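Local coordinates for putative glycyl-glycine endopeptidase lytM (Ruminococcus gnavus, PDB 3NYY), which is probably a metalloendopeptidase of the M23 family, related to glycyl-glycine endopeptidases that cut peptide cross-links in bacterial cell walls, at residues G127-A132 against P214-L219; I107-S112 against N233-L238. All coordinates share one frame; numbering follows the deposited sequence. Where two conformers were deposited one is given.

The segments come along the chain in the order 107-112, 127-132, 214-219, 233-238, so contact 2 brackets contact 1. The centres of the two contacts lie about 9 Å apart. Contact 1 pairs strands 128-132 and 216-225 of the large antiparallel sheet, and strand 107-108 of contact 2 borders strand 128-132, where Met131 N and Ser108 O form a probable hydrogen bond of 2.8 Å. Helix 235-240, the other partner in contact 2, packs Leu238 against Thr128, Ile130 and Leu219 of contact 1. The helix thus backs the strand pair whose other face carries Asp129, His216 and His218, the probable active-site residues. Both contacts also touch the second subunit.

Contact 1 of 2, residues G127-A132 against P214-L219; sequences GTDIMA and PVHLHL
Asp129 and His218 meet on an antiparallel strand pair that carries the His-X-His sequence of M23 peptidases, His216 to His218. Strands 128-132 and 216-219 join through main-chain bonds at Thr128-Leu219 and Ile130-Leu217, where Ile130 N reaches Leu217 O at 2.8 Å. Asp129 faces His218 in a non-hydrogen-bonded pair, and this close spacing suits a short acid beside an imidazole: His218 ND1 donates to the syn side of Asp129 OD1 at 2.7 Å, nearly in the ring plane. With an alanine in place of His218, Asp129 OD1 would probably lose this N-H partner and the carboxylate be freer to turn. A water bridges Asp129 OD1 to His216 NE2, 2.7 Å from the nitrogen. With chi1 at 71°, the His216 ring folds over its own backbone, and ND1 can bond Pro214 O at 2.9 Å. Met131, a selenomethionine, lays SE 3.6 Å from His216 CB, and Phe115 of the second subunit meets this ring edge-to-face. Gly127 fits because a CB would clash with Leu219 O. Asp129, His216 and His218 on one face, Ile130, Leu217 and Leu219 on the other, fit the M23 active site: probably zinc-ligand positions at Asp129 and His218, the catalytic histidine at His216.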
ATOM      1  N   GLY A 127       7.971  -5.467   6.762  1.00 12.33           N
ATOM      2  CA  GLY A 127       7.206  -4.647   7.712  1.00 11.05           C
ATOM      3  C   GLY A 127       6.029  -4.002   7.026  1.00 12.75           C
ATOM      4  O   GLY A 127       5.396  -4.654   6.172  1.00 13.31           O
ATOM      5  N   THR A 128       5.741  -2.765   7.405  1.00 10.52           N
ATOM      6  CA  THR A 128       4.656  -1.974   6.805  1.00 12.75           C
ATOM      7  C   THR A 128       5.240  -0.617   6.428  1.00 13.19           C
ATOM      8  O   THR A 128       5.910   0.030   7.203  1.00 11.64           O
ATOM      9  CB  THR A 128       3.495  -1.800   7.744  1.00 11.53           C
ATOM     10  OG1 THR A 128       3.012  -3.102   8.151  1.00 11.10           O
ATOM     11  CG2 THR A 128       2.336  -0.992   7.083  1.00 13.90           C
ATOM     12  N   ASP A 129       4.994  -0.217   5.189  1.00 10.96           N
ATOM     13  CA  ASP A 129       5.415   1.082   4.650  1.00 11.20           C
ATOM     14  C   ASP A 129       4.288   2.084   4.705  1.00 13.27           C
ATOM     15  O   ASP A 129       3.259   1.919   4.061  1.00 14.05           O
ATOM     16  CB  ASP A 129       5.957   0.901   3.244  1.00 13.44           C
ATOM     17  CG  ASP A 129       7.213   0.045   3.230  1.00 17.61           C
ATOM     18  OD1 ASP A 129       8.024   0.212   4.145  1.00 15.69           O
ATOM     19  OD2 ASP A 129       7.338  -0.851   2.381  1.00 22.09           O
ATOM     20  N   ILE A 130       4.458   3.104   5.532  1.00 11.14           N
ATOM     21  CA  ILE A 130       3.450   4.115   5.731  1.00  9.90           C
ATOM     22  C   ILE A 130       3.831   5.327   4.844  1.00 11.58           C
ATOM     23  O   ILE A 130       4.813   6.067   5.114  1.00 12.75           O
ATOM     24  CB  ILE A 130       3.321   4.467   7.167  1.00 11.11           C
ATOM     25  CG1 ILE A 130       2.876   3.250   7.986  1.00 12.60           C
ATOM     26  CG2 ILE A 130       2.303   5.598   7.325  1.00 13.73           C
ATOM     27  CD1 ILE A 130       3.016   3.460   9.487  1.00 14.30           C
HETATM   28  N   MSE A 131       3.043   5.516   3.786  1.00 13.56           N
HETATM   29  CA  MSE A 131       3.360   6.449   2.718  1.00 13.81           C
HETATM   30  C   MSE A 131       2.849   7.830   2.969  1.00 13.73           C
HETATM   31  O   MSE A 131       1.698   8.023   3.368  1.00 15.16           O
HETATM   32  CB  MSE A 131       2.852   5.948   1.356  1.00 15.05           C
HETATM   33  CG  MSE A 131       3.173   4.467   1.039  1.00 16.93           C
HETATM   34 SE   MSE A 131       5.015   4.044   0.839  0.75 14.31          SE
HETATM   35  CE  MSE A 131       4.897   2.269   0.015  1.00 26.97           C
ATOM     36  N   ALA A 132       3.735   8.817   2.771  1.00 14.22           N
ATOM     37  CA  ALA A 132       3.327  10.229   2.846  1.00 14.66           C
ATOM     38  C   ALA A 132       2.403  10.632   1.645  1.00 18.48           C
ATOM     39  O   ALA A 132       2.755  10.388   0.490  1.00 22.85           O
ATOM     40  CB  ALA A 132       4.563  11.137   2.812  1.00 13.15           C
ATOM     41  N   PRO A 214      10.342   7.345  -2.615  1.00 23.36           N
ATOM     42  CA  PRO A 214       9.329   8.204  -2.007  1.00 19.35           C
ATOM     43  C   PRO A 214       9.433   8.308  -0.492  1.00 16.05           C
ATOM     44  O   PRO A 214       9.936   7.401   0.185  1.00 18.97           O
ATOM     45  CB  PRO A 214       8.008   7.493  -2.327  1.00 22.67           C
ATOM     46  CG  PRO A 214       8.314   6.648  -3.519  1.00 25.11           C
ATOM     47  CD  PRO A 214       9.720   6.186  -3.296  1.00 24.88           C
ATOM     48  N   VAL A 215       8.929   9.413   0.012  1.00 16.46           N
ATOM     49  CA  VAL A 215       8.918   9.645   1.452  1.00 14.50           C
ATOM     50  C   VAL A 215       7.898   8.702   2.094  1.00 14.50           C
ATOM     51  O   VAL A 215       6.734   8.624   1.687  1.00 14.30           O
ATOM     52  CB  VAL A 215       8.612  11.112   1.771  1.00 15.84           C
ATOM     53  CG1 VAL A 215       8.338  11.337   3.262  1.00 16.07           C
ATOM     54  CG2 VAL A 215       9.795  12.008   1.308  1.00 17.25           C
ATOM     55  N   HIS A 216       8.368   7.957   3.093  1.00 12.70           N
ATOM     56  CA  HIS A 216       7.562   7.032   3.834  1.00 11.53           C
ATOM     57  C   HIS A 216       8.271   6.637   5.100  1.00 11.73           C
ATOM     58  O   HIS A 216       9.512   6.745   5.219  1.00 13.30           O
ATOM     59  CB  HIS A 216       7.286   5.762   3.005  1.00 11.73           C
ATOM     60  CG  HIS A 216       8.460   4.860   2.810  1.00 12.67           C
ATOM     61  ND1 HIS A 216       9.556   5.171   2.025  1.00 15.30           N
ATOM     62  CD2 HIS A 216       8.686   3.614   3.300  1.00 13.92           C
ATOM     63  CE1 HIS A 216      10.422   4.164   2.084  1.00 17.04           C
ATOM     64  NE2 HIS A 216       9.907   3.196   2.826  1.00 15.05           N
ATOM     65  N   LEU A 217       7.467   6.186   6.060  1.00 10.87           N
ATOM     66  CA  LEU A 217       8.022   5.535   7.257  1.00  9.92           C
ATOM     67  C   LEU A 217       7.969   4.037   7.043  1.00 12.29           C
ATOM     68  O   LEU A 217       6.894   3.481   6.794  1.00 12.15           O
ATOM     69  CB  LEU A 217       7.179   5.809   8.502  1.00 11.21           C
ATOM     70  CG  LEU A 217       7.598   5.033   9.747  1.00 11.33           C
ATOM     71  CD1 LEU A 217       9.072   5.360  10.258  1.00 10.04           C
ATOM     72  CD2 LEU A 217       6.562   5.268  10.887  1.00 11.92           C
ATOM     73  N   HIS A 218       9.117   3.361   7.117  1.00 10.43           N
ATOM     74  CA  HIS A 218       9.081   1.903   7.189  1.00 11.43           C
ATOM     75  C   HIS A 218       9.037   1.519   8.665  1.00 11.79           C
ATOM     76  O   HIS A 218       9.940   1.900   9.435  1.00 11.49           O
ATOM     77  CB  HIS A 218      10.278   1.249   6.489  1.00 11.07           C
ATOM     78  CG  HIS A 218      10.339  -0.219   6.718  1.00 11.53           C
ATOM     79  ND1 HIS A 218       9.655  -1.111   5.916  1.00 15.32           N
ATOM     80  CD2 HIS A 218      10.931  -0.949   7.697  1.00 13.54           C
ATOM     81  CE1 HIS A 218       9.841  -2.340   6.393  1.00 15.53           C
ATOM     82  NE2 HIS A 218      10.636  -2.276   7.452  1.00 14.10           N
ATOM     83  N   LEU A 219       8.011   0.750   9.038  1.00 10.23           N
ATOM     84  CA  LEU A 219       7.844   0.243  10.421  1.00 10.47           C
ATOM     85  C   LEU A 219       8.050  -1.252  10.407  1.00 12.20           C
ATOM     86  O   LEU A 219       7.434  -1.980   9.613  1.00 12.47           O
ATOM     87  CB  LEU A 219       6.468   0.575  10.975  1.00 10.76           C
ATOM     88  CG  LEU A 219       6.254  -0.042  12.391  1.00 17.41           C
ATOM     89  CD1 LEU A 219       7.071   0.920  13.387  1.00 16.72           C
ATOM     90  CD2 LEU A 219       4.797  -0.220  12.712  1.00 20.60           C
TER
HETATM   91  O   HOH W   1      10.915   0.654   2.805  1.00 21.65           O
HETATM   92  O   HOH W   2       5.263   9.439  -0.508  1.00 22.57           O

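Contact 2 of 2, residues I107-S112 against N233-L238; sequences ISYVDS and NPYPVL
The Tyr109 ring meets the Tyr235 ring obliquely, their planes 61° apart, where an extended chain passes the N-terminal end of helix 235-240, which is entered through an Asx turn at Asn233. With chi1 at 65° the Tyr109 ring stands over its own backbone and turns CE2 to Tyr235 CE1, 3.6 Å away. The same CE2 packs on Leu238 CB, one helical turn further along. A water links the Tyr109 carbonyl to the Tyr235 hydroxyl, lying 2.7 Å from Tyr235 OH in the plane of that ring, and Arg239 bonds this hydroxyl as well. A tyrosine suits both places, offering a flat apolar ring for packing and, at Tyr235, a polar tip for water and arginine.

Val110 points away from the helix and packs on Met131 of the second subunit, while its carbonyl carbon rests near Tyr235 CD1. Asp111 then crosses the Tyr235 ring: its CB sits over the face, 3.6 Å from the centroid, in a CH-pi contact, and its backbone N lies over the same face. Near Tyr235 CD2, its carboxylate, turned only 19° from the ring plane, takes Asn233 ND2 on the syn side of OD1 at 2.9 Å, with a weak second bond to OD2. Trp113 N also bonds OD1, and ND2 gives another bond to Arg20 O, early in the chain. Asparagine fits here because its amide has two ends: while ND2 donates, OD1 caps Tyr235 N. Ser112 completes the crossing through its main chain, where a water accepts from Ser112 N and donates to Asn233 OD1 at 2.8 Å.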
ATOM      1  N   ILE A 107      -1.850   9.843   5.342  1.00 18.30           N
ATOM      2  CA  ILE A 107      -0.919   8.778   5.004  0.50 16.17           C
ATOM      3  C   ILE A 107      -1.724   7.605   4.450  1.00 17.40           C
ATOM      4  O   ILE A 107      -2.952   7.534   4.601  1.00 18.89           O
ATOM      5  CB  ILE A 107      -0.039   8.320   6.210  0.50 15.34           C
ATOM      6  CG1 ILE A 107      -0.856   8.071   7.488  0.50 19.84           C
ATOM      7  CG2 ILE A 107       1.050   9.373   6.516  0.50 11.42           C
ATOM      8  CD1 ILE A 107      -1.777   6.859   7.466  0.50 24.30           C
ATOM      9  N   SER A 108      -1.029   6.677   3.820  1.00 16.19           N
ATOM     10  CA  SER A 108      -1.658   5.501   3.217  0.50 14.83           C
ATOM     11  C   SER A 108      -0.739   4.330   3.450  1.00 13.58           C
ATOM     12  O   SER A 108       0.479   4.510   3.461  1.00 14.09           O
ATOM     13  CB  SER A 108      -1.820   5.678   1.708  0.50 16.07           C
ATOM     14  OG  SER A 108      -2.651   6.767   1.382  0.50 20.28           O
ATOM     15  N   TYR A 109      -1.323   3.146   3.662  1.00 12.60           N
ATOM     16  CA  TYR A 109      -0.549   1.937   3.876  1.00 11.83           C
ATOM     17  C   TYR A 109      -1.412   0.719   3.630  1.00 14.03           C
ATOM     18  O   TYR A 109      -2.646   0.766   3.806  1.00 13.87           O
ATOM     19  CB  TYR A 109       0.063   1.896   5.271  1.00 11.75           C
ATOM     20  CG  TYR A 109      -0.918   1.823   6.429  1.00 11.47           C
ATOM     21  CD1 TYR A 109      -1.561   2.950   6.884  1.00 12.95           C
ATOM     22  CD2 TYR A 109      -1.151   0.609   7.085  1.00 13.14           C
ATOM     23  CE1 TYR A 109      -2.460   2.881   7.979  1.00 17.83           C
ATOM     24  CE2 TYR A 109      -2.035   0.541   8.149  1.00 17.13           C
ATOM     25  CZ  TYR A 109      -2.654   1.663   8.596  1.00 18.91           C
ATOM     26  OH  TYR A 109      -3.532   1.531   9.661  1.00 19.86           O
ATOM     27  N   VAL A 110      -0.747  -0.365   3.236  1.00 11.95           N
ATOM     28  CA  VAL A 110      -1.390  -1.641   2.946  1.00 10.68           C
ATOM     29  C   VAL A 110      -0.644  -2.764   3.655  1.00 11.91           C
ATOM     30  O   VAL A 110       0.466  -2.578   4.163  1.00 12.30           O
ATOM     31  CB  VAL A 110      -1.443  -1.949   1.428  1.00 12.14           C
ATOM     32  CG1 VAL A 110      -2.293  -0.928   0.661  1.00 10.74           C
ATOM     33  CG2 VAL A 110      -0.043  -2.058   0.839  1.00 11.88           C
ATOM     34  N   ASP A 111      -1.293  -3.903   3.749  1.00 11.22           N
ATOM     35  CA  ASP A 111      -0.676  -5.141   4.250  1.00 10.17           C
ATOM     36  C   ASP A 111       0.155  -5.742   3.134  1.00 13.61           C
ATOM     37  O   ASP A 111      -0.371  -6.411   2.239  1.00 16.52           O
ATOM     38  CB  ASP A 111      -1.754  -6.123   4.681  1.00 12.64           C
ATOM     39  CG  ASP A 111      -1.205  -7.299   5.497  1.00 16.70           C
ATOM     40  OD1 ASP A 111       0.014  -7.502   5.465  1.00 14.83           O
ATOM     41  OD2 ASP A 111      -2.024  -7.985   6.164  1.00 18.25           O
ATOM     42  N   SER A 112       1.457  -5.545   3.206  1.00 12.29           N
ATOM     43  CA  SER A 112       2.368  -6.036   2.156  1.00 14.28           C
ATOM     44  C   SER A 112       3.074  -7.331   2.522  1.00 13.85           C
ATOM     45  O   SER A 112       3.958  -7.786   1.787  1.00 14.80           O
ATOM     46  CB  SER A 112       3.405  -4.950   1.865  1.00 14.94           C
ATOM     47  OG  SER A 112       4.111  -4.608   3.050  1.00 14.77           O
ATOM     48  N   ASN A 233       4.383  -9.184  11.097  1.00 10.52           N
ATOM     49  CA  ASN A 233       3.584  -8.209  10.360  1.00  7.68           C
ATOM     50  C   ASN A 233       3.041  -7.108  11.258  1.00 10.27           C
ATOM     51  O   ASN A 233       2.191  -7.392  12.119  1.00 10.20           O
ATOM     52  CB  ASN A 233       2.442  -8.939   9.653  1.00  9.79           C
ATOM     53  CG  ASN A 233       1.718  -8.095   8.628  1.00 10.10           C
ATOM     54  OD1 ASN A 233       2.133  -6.952   8.314  1.00 11.96           O
ATOM     55  ND2 ASN A 233       0.644  -8.693   8.016  1.00 11.63           N
ATOM     56  N   PRO A 234       3.439  -5.827  11.013  1.00  8.87           N
ATOM     57  CA  PRO A 234       2.862  -4.777  11.845  1.00  8.78           C
ATOM     58  C   PRO A 234       1.493  -4.305  11.384  1.00 10.01           C
ATOM     59  O   PRO A 234       0.867  -3.520  12.080  1.00 10.96           O
ATOM     60  CB  PRO A 234       3.845  -3.605  11.652  1.00  9.88           C
ATOM     61  CG  PRO A 234       5.073  -4.209  11.086  1.00 10.05           C
ATOM     62  CD  PRO A 234       4.578  -5.327  10.216  1.00 10.44           C
ATOM     63  N   TYR A 235       1.032  -4.738  10.217  1.00  9.48           N
ATOM     64  CA  TYR A 235      -0.166  -4.155   9.664  1.00 10.07           C
ATOM     65  C   TYR A 235      -1.385  -4.239  10.607  1.00  9.57           C
ATOM     66  O   TYR A 235      -2.040  -3.220  10.865  1.00 10.99           O
ATOM     67  CB  TYR A 235      -0.483  -4.753   8.272  1.00 11.59           C
ATOM     68  CG  TYR A 235      -1.774  -4.243   7.680  1.00 10.66           C
ATOM     69  CD1 TYR A 235      -1.772  -3.036   6.986  1.00 15.09           C
ATOM     70  CD2 TYR A 235      -2.993  -4.926   7.839  1.00 15.49           C
ATOM     71  CE1 TYR A 235      -2.924  -2.524   6.431  1.00 16.61           C
ATOM     72  CE2 TYR A 235      -4.176  -4.373   7.257  1.00 16.66           C
ATOM     73  CZ  TYR A 235      -4.100  -3.162   6.587  1.00 17.30           C
ATOM     74  OH  TYR A 235      -5.222  -2.542   5.989  1.00 22.48           O
ATOM     75  N   PRO A 236      -1.690  -5.435  11.158  1.00 10.97           N
ATOM     76  CA  PRO A 236      -2.912  -5.465  11.993  1.00 11.56           C
ATOM     77  C   PRO A 236      -2.866  -4.610  13.267  1.00 10.72           C
ATOM     78  O   PRO A 236      -3.879  -3.941  13.607  1.00 11.75           O
ATOM     79  CB  PRO A 236      -3.106  -6.978  12.262  1.00 12.76           C
ATOM     80  CG  PRO A 236      -2.422  -7.640  11.035  1.00 12.69           C
ATOM     81  CD  PRO A 236      -1.200  -6.786  10.846  1.00 12.03           C
ATOM     82  N   VAL A 237      -1.716  -4.567  13.933  1.00 11.97           N
ATOM     83  CA  VAL A 237      -1.571  -3.677  15.112  1.00 12.29           C
ATOM     84  C   VAL A 237      -1.619  -2.199  14.712  1.00 10.63           C
ATOM     85  O   VAL A 237      -2.193  -1.380  15.404  1.00 12.27           O
ATOM     86  CB  VAL A 237      -0.398  -4.064  15.989  1.00 11.16           C
ATOM     87  CG1 VAL A 237       0.963  -3.667  15.395  1.00 11.96           C
ATOM     88  CG2 VAL A 237      -0.531  -3.464  17.451  1.00 10.85           C
ATOM     89  N   LEU A 238      -1.137  -1.874  13.503  1.00 11.91           N
ATOM     90  CA  LEU A 238      -1.257  -0.507  13.010  1.00 12.37           C
ATOM     91  C   LEU A 238      -2.710  -0.161  12.789  1.00 11.42           C
ATOM     92  O   LEU A 238      -3.124   0.938  13.148  1.00 13.26           O
ATOM     93  CB  LEU A 238      -0.470  -0.282  11.720  1.00 10.67           C
ATOM     94  CG  LEU A 238       1.029  -0.131  11.887  1.00 11.31           C
ATOM     95  CD1 LEU A 238       1.786  -0.296  10.572  1.00 12.87           C
ATOM     96  CD2 LEU A 238       1.407   1.267  12.559  1.00 12.42           C
TER
HETATM   97  O   HOH W   3      -4.832  -0.109   4.897  1.00 26.36           O
HETATM   98  O   HOH W   4       2.624  -5.171   6.167  1.00 14.30           O